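Local coordinates for capsular polysaccharide export system protein KpsC (Thermosulfurimonas dismutans, PDB 6MGD) that probably transfers beta-linked Kdo through 2,7 linkages while building the glycolipid on which Gram-negative capsular polysaccharides are assembled, at residues 106-111 and 277-282; 268-273 and 284-289. All blocks are in the same frame, centred on the assembly; numbering follows the deposited sequence.

Contact 1 (106-111 and 277-282); sequences LEEILL and HPRRNI
Glu107, on helix 105-112, reaches between Arg279 and Arg280 of the loop that leads from strand 272-273 to helix 286-296, and the three residues form a salt-bridge network. In this GT-B-clan glycosyltransferase it ties a helix to a loop more than 160 residues further along the chain. The carboxylate gets there because Glu107 is stretched out, with CG anti to the backbone N (chi1 -165°) and the chain extended beyond it.

The ionic contacts involve both oxygens. OE1 of Glu107 accepts from NH2 of Arg279 at 2.8 Å, through its syn lone pair and in the guanidinium plane; NH1 of Arg279 adds a weak bond to the same OE1. The group is nevertheless not a flat two-oxygen, two-nitrogen pair, since carboxylate and guanidinium planes stand 84° apart. OE2 of Glu107 also lies near NH2 of Arg279, at 3.0 Å, and makes a salt bridge to Arg280, 3.5 Å from its NE. The far end of Arg280 is occupied separately, NH1 donating to the backbone oxygens of Ala266 and Pro263. Two arginines beside one buried carboxylate would be expected to stabilise its charged form.

Within the loop, Arg279 N donates to ND1 of His277 at 3.0 Å, close to the ring plane, which helps fix the imidazole's rotation. One face of that ring carries NE of Arg280.

Apolar contact is confined to the next helical turn, where Leu111 and Ile282 meet at about a right angle, CD1 of Leu111 lying 3.9 Å from CG1 of Ile282.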
loop_
_atom_site.group_PDB
_atom_site.type_symbol
_atom_site.label_atom_id
_atom_site.label_comp_id
_atom_site.label_asym_id
_atom_site.label_seq_id
_atom_site.Cartn_x
_atom_site.Cartn_y
_atom_site.Cartn_z
ATOM N N LEU A 106 4.341 6.505 8.171
ATOM C CA LEU A 106 3.906 5.189 8.631
ATOM C C LEU A 106 5.036 4.474 9.363
ATOM O O LEU A 106 4.815 3.839 10.401
ATOM C CB LEU A 106 3.423 4.351 7.446
ATOM C CG LEU A 106 2.289 3.332 7.622
ATOM C CD1 LEU A 106 2.515 2.121 6.721
ATOM C CD2 LEU A 106 2.081 2.901 9.074
ATOM N N GLU A 107 6.257 4.579 8.838
ATOM C CA GLU A 107 7.399 3.934 9.475
ATOM C C GLU A 107 7.710 4.565 10.826
ATOM O O GLU A 107 8.112 3.861 11.760
ATOM C CB GLU A 107 8.611 4.005 8.544
ATOM C CG GLU A 107 9.757 3.082 8.909
ATOM C CD GLU A 107 10.887 3.133 7.895
ATOM O OE1 GLU A 107 10.797 3.943 6.946
ATOM O OE2 GLU A 107 11.861 2.365 8.041
ATOM N N GLU A 108 7.521 5.882 10.954
ATOM C CA GLU A 108 7.741 6.536 12.240
ATOM C C GLU A 108 6.668 6.150 13.249
ATOM O O GLU A 108 6.957 6.033 14.445
ATOM C CB GLU A 108 7.783 8.056 12.066
ATOM C CG GLU A 108 8.830 8.566 11.077
ATOM C CD GLU A 108 10.234 8.079 11.389
ATOM O OE1 GLU A 108 10.778 7.284 10.595
ATOM O OE2 GLU A 108 10.793 8.489 12.429
ATOM N N ILE A 109 5.428 5.956 12.792
ATOM C CA ILE A 109 4.366 5.499 13.686
ATOM C C ILE A 109 4.707 4.125 14.249
ATOM O O ILE A 109 4.625 3.889 15.461
ATOM C CB ILE A 109 3.013 5.485 12.952
ATOM C CG1 ILE A 109 2.497 6.909 12.740
ATOM C CG2 ILE A 109 1.993 4.656 13.721
ATOM C CD1 ILE A 109 1.152 6.965 12.049
ATOM N N LEU A 110 5.111 3.202 13.375
ATOM C CA LEU A 110 5.396 1.839 13.808
ATOM C C LEU A 110 6.638 1.766 14.689
ATOM O O LEU A 110 6.724 0.889 15.556
ATOM C CB LEU A 110 5.545 0.930 12.588
ATOM C CG LEU A 110 4.318 0.883 11.674
ATOM C CD1 LEU A 110 4.603 0.077 10.417
ATOM C CD2 LEU A 110 3.110 0.319 12.418
ATOM N N LEU A 111 7.604 2.666 14.487
ATOM C CA LEU A 111 8.800 2.668 15.325
ATOM C C LEU A 111 8.499 3.227 16.710
ATOM O O LEU A 111 8.882 2.632 17.724
ATOM C CB LEU A 111 9.917 3.467 14.648
ATOM C CG LEU A 111 11.135 3.858 15.494
ATOM C CD1 LEU A 111 11.795 2.645 16.135
ATOM C CD2 LEU A 111 12.136 4.616 14.641
ATOM N N HIS A 277 15.756 -5.275 4.933
ATOM C CA HIS A 277 15.488 -3.845 4.841
ATOM C C HIS A 277 16.598 -3.070 5.543
ATOM O O HIS A 277 16.904 -3.351 6.706
ATOM C CB HIS A 277 14.136 -3.490 5.449
ATOM C CG HIS A 277 13.645 -2.132 5.053
ATOM N ND1 HIS A 277 14.168 -0.970 5.576
ATOM C CD2 HIS A 277 12.694 -1.753 4.166
ATOM C CE1 HIS A 277 13.553 0.069 5.037
ATOM N NE2 HIS A 277 12.656 -0.379 4.178
ATOM N N PRO A 278 17.214 -2.090 4.875
ATOM C CA PRO A 278 18.384 -1.411 5.457
ATOM C C PRO A 278 18.065 -0.517 6.643
ATOM O O PRO A 278 19.003 0.003 7.262
ATOM C CB PRO A 278 18.929 -0.578 4.286
ATOM C CG PRO A 278 18.257 -1.120 3.054
ATOM C CD PRO A 278 16.935 -1.639 3.503
ATOM N N ARG A 279 16.791 -0.314 6.982
ATOM C CA ARG A 279 16.426 0.688 7.972
ATOM C C ARG A 279 15.428 0.213 9.018
ATOM O O ARG A 279 14.993 1.028 9.839
ATOM C CB ARG A 279 15.850 1.932 7.277
ATOM C CG ARG A 279 16.826 2.668 6.373
ATOM C CD ARG A 279 16.146 3.819 5.645
ATOM N NE ARG A 279 15.367 4.651 6.556
ATOM C CZ ARG A 279 14.039 4.643 6.627
ATOM N NH1 ARG A 279 13.412 5.427 7.492
ATOM N NH2 ARG A 279 13.338 3.851 5.826
ATOM N N ARG A 280 15.051 -1.063 9.024
ATOM C CA ARG A 280 14.023 -1.563 9.929
ATOM C C ARG A 280 14.599 -2.674 10.796
ATOM O O ARG A 280 15.081 -3.685 10.277
ATOM C CB ARG A 280 12.805 -2.058 9.147
ATOM C CG ARG A 280 12.115 -0.959 8.353
ATOM C CD ARG A 280 10.943 -1.485 7.546
ATOM N NE ARG A 280 10.528 -0.533 6.518
ATOM C CZ ARG A 280 9.618 -0.787 5.583
ATOM N NH1 ARG A 280 9.016 -1.970 5.541
ATOM N NH2 ARG A 280 9.308 0.141 4.687
ATOM N N ASN A 281 14.544 -2.480 12.117
ATOM C CA ASN A 281 15.011 -3.462 13.085
ATOM C C ASN A 281 13.910 -4.012 13.977
ATOM O O ASN A 281 14.126 -5.040 14.629
ATOM C CB ASN A 281 16.096 -2.854 13.989
ATOM C CG ASN A 281 17.213 -2.199 13.206
ATOM O OD1 ASN A 281 17.058 -1.090 12.695
ATOM N ND2 ASN A 281 18.352 -2.877 13.118
ATOM N N ILE A 282 12.749 -3.371 14.018
ATOM C CA ILE A 282 11.718 -3.679 15.001
ATOM C C ILE A 282 10.941 -4.914 14.570
ATOM O O ILE A 282 10.636 -5.100 13.384
ATOM C CB ILE A 282 10.789 -2.465 15.187
ATOM C CG1 ILE A 282 11.618 -1.189 15.371
ATOM C CG2 ILE A 282 9.859 -2.671 16.373
ATOM C CD1 ILE A 282 12.569 -1.233 16.557
#

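Contact 2 (268-273 and 284-289); sequences YGLTTD and LSLQEL
The start of helix 286-296 and the turn just ahead of strand 272-273 meet here, with Leu270 inserted against the helix's first residues and Tyr268 lying beside Leu284. Leu284 N donates to Tyr268 O at 3.0 Å in a nearly straight bond (170°), pinning the two backbones together.

The side chains of these two residues travel together from their backbones. CD1 of Leu284 sits over one face of the tyrosine ring in a CH-pi contact, 3.9 Å from the centroid, and is displaced toward CD1 of Tyr268.

Strand 272-273 is an outermost strand of the six-stranded parallel sheet, and helix 286-296 follows it in the chain. The helix begins with a capping box: Ser285 N donates to OE2 of Glu288 at 2.9 Å, meeting the carboxylate from above its plane, while Glu288 N returns a weak bond to Ser285 OG. OE1 of Glu288 has a further partner, a salt bridge to Arg113.

Leu270 packs beside this cap. With CG anti to the carbonyl carbon (chi1 -66°), the side chain is carried toward the helix start, where its two methyls part: CD2 comes 3.2 Å from Leu284 O, and CD1 lies 3.7 Å from CD1 of Leu289, the two leucines overlapping while they run antiparallel. An alanine here would remove both branches and would probably leave a gap beside Leu289, depriving its CD1 of a neighbour. Leu251 of helix 246-253 touches both leucines, and Phe248 of that helix also reaches Leu289.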
loop_
_atom_site.group_PDB
_atom_site.type_symbol
_atom_site.label_atom_id
_atom_site.label_comp_id
_atom_site.label_asym_id
_atom_site.label_seq_id
_atom_site.Cartn_x
_atom_site.Cartn_y
_atom_site.Cartn_z
ATOM N N TYR A 268 9.542 -6.015 9.416
ATOM C CA TYR A 268 9.022 -6.063 10.777
ATOM C C TYR A 268 8.891 -7.487 11.310
ATOM O O TYR A 268 8.220 -7.702 12.323
ATOM C CB TYR A 268 7.674 -5.345 10.853
ATOM C CG TYR A 268 7.731 -3.887 10.458
ATOM C CD1 TYR A 268 8.383 -2.957 11.257
ATOM C CD2 TYR A 268 7.125 -3.439 9.292
ATOM C CE1 TYR A 268 8.436 -1.622 10.903
ATOM C CE2 TYR A 268 7.172 -2.106 8.928
ATOM C CZ TYR A 268 7.828 -1.201 9.737
ATOM O OH TYR A 268 7.879 0.127 9.383
ATOM N N GLY A 269 9.514 -8.461 10.646
ATOM C CA GLY A 269 9.520 -9.829 11.117
ATOM C C GLY A 269 8.242 -10.604 10.894
ATOM O O GLY A 269 8.219 -11.813 11.160
ATOM N N LEU A 270 7.171 -9.957 10.432
ATOM C CA LEU A 270 5.957 -10.678 10.075
ATOM C C LEU A 270 6.094 -11.413 8.751
ATOM O O LEU A 270 5.332 -12.350 8.491
ATOM C CB LEU A 270 4.769 -9.716 10.016
ATOM C CG LEU A 270 4.368 -9.079 11.346
ATOM C CD1 LEU A 270 3.283 -8.031 11.141
ATOM C CD2 LEU A 270 3.911 -10.147 12.327
ATOM N N THR A 271 7.046 -11.009 7.917
ATOM C CA THR A 271 7.306 -11.645 6.637
ATOM C C THR A 271 8.763 -12.084 6.576
ATOM O O THR A 271 9.653 -11.412 7.107
ATOM C CB THR A 271 7.014 -10.696 5.470
ATOM O OG1 THR A 271 8.010 -9.666 5.436
ATOM C CG2 THR A 271 5.650 -10.051 5.632
ATOM N N THR A 272 8.999 -13.220 5.928
ATOM C CA THR A 272 10.357 -13.660 5.631
ATOM C C THR A 272 10.847 -12.880 4.416
ATOM O O THR A 272 10.381 -13.103 3.294
ATOM C CB THR A 272 10.401 -15.166 5.390
ATOM O OG1 THR A 272 9.382 -15.535 4.453
ATOM C CG2 THR A 272 10.184 -15.920 6.696
ATOM N N ASP A 273 11.772 -11.953 4.641
ATOM C CA ASP A 273 12.220 -11.038 3.603
ATOM C C ASP A 273 13.456 -11.596 2.910
ATOM O O ASP A 273 14.429 -11.975 3.570
ATOM C CB ASP A 273 12.514 -9.661 4.199
ATOM C CG ASP A 273 11.325 -9.092 4.955
ATOM O OD1 ASP A 273 10.175 -9.419 4.587
ATOM O OD2 ASP A 273 11.539 -8.322 5.915
ATOM N N LEU A 284 7.380 -6.604 14.956
ATOM C CA LEU A 284 6.018 -6.206 15.282
ATOM C C LEU A 284 5.078 -7.404 15.252
ATOM O O LEU A 284 5.375 -8.447 14.661
ATOM C CB LEU A 284 5.512 -5.136 14.309
ATOM C CG LEU A 284 6.144 -3.745 14.370
ATOM C CD1 LEU A 284 5.535 -2.848 13.305
ATOM C CD2 LEU A 284 5.967 -3.133 15.749
ATOM N N SER A 285 3.933 -7.239 15.904
ATOM C CA SER A 285 2.838 -8.191 15.806
ATOM C C SER A 285 1.840 -7.709 14.760
ATOM O O SER A 285 1.845 -6.546 14.350
ATOM C CB SER A 285 2.150 -8.378 17.161
ATOM O OG SER A 285 1.340 -7.261 17.481
ATOM N N LEU A 286 0.974 -8.627 14.324
ATOM C CA LEU A 286 -0.009 -8.276 13.303
ATOM C C LEU A 286 -0.927 -7.153 13.770
ATOM O O LEU A 286 -1.359 -6.327 12.957
ATOM C CB LEU A 286 -0.826 -9.509 12.914
ATOM C CG LEU A 286 -1.783 -9.336 11.732
ATOM C CD1 LEU A 286 -1.017 -8.963 10.475
ATOM C CD2 LEU A 286 -2.608 -10.595 11.506
ATOM N N GLN A 287 -1.224 -7.094 15.071
ATOM C CA GLN A 287 -2.071 -6.023 15.587
ATOM C C GLN A 287 -1.351 -4.682 15.552
ATOM O O GLN A 287 -1.959 -3.655 15.227
ATOM C CB GLN A 287 -2.525 -6.354 17.007
ATOM C CG GLN A 287 -3.392 -7.596 17.101
ATOM C CD GLN A 287 -3.575 -8.065 18.528
ATOM O OE1 GLN A 287 -3.253 -7.348 19.476
ATOM N NE2 GLN A 287 -4.089 -9.278 18.690
ATOM N N GLU A 288 -0.059 -4.665 15.892
ATOM C CA GLU A 288 0.707 -3.427 15.799
ATOM C C GLU A 288 0.750 -2.921 14.363
ATOM O O GLU A 288 0.581 -1.721 14.114
ATOM C CB GLU A 288 2.122 -3.639 16.340
ATOM C CG GLU A 288 2.172 -4.168 17.768
ATOM C CD GLU A 288 3.590 -4.349 18.279
ATOM O OE1 GLU A 288 4.195 -3.353 18.730
ATOM O OE2 GLU A 288 4.103 -5.487 18.224
ATOM N N LEU A 289 0.960 -3.827 13.405
ATOM C CA LEU A 289 0.967 -3.443 11.996
ATOM C C LEU A 289 -0.384 -2.872 11.581
ATOM O O LEU A 289 -0.459 -1.803 10.963
ATOM C CB LEU A 289 1.327 -4.653 11.130
ATOM C CG LEU A 289 2.138 -4.466 9.840
ATOM C CD1 LEU A 289 1.774 -5.540 8.818
ATOM C CD2 LEU A 289 1.989 -3.074 9.240
#

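The two contacts alternate along the chain, and their centres lie 11 Å apart, both partly buried and on the same side of the molecule's centre. Both involve the linker between strand 272-273 and helix 286-296: contact 1 joins its middle to helix 105-112, whereas contact 2 joins the turn ahead of the strand to the linker's far end and the first turn of the helix. Tyr268 bridges them, its OH packing 3.4 Å from CD1 of Leu110 and also against CG of Glu107. Chemistry follows location. Across contact 1 the binding is chiefly ionic around one buried carboxylate, with exposed Leu111 at its margin; contact 2 is mostly apolar, with Tyr268, Leu284 and Leu289 buried and a single backbone hydrogen bond between its segments.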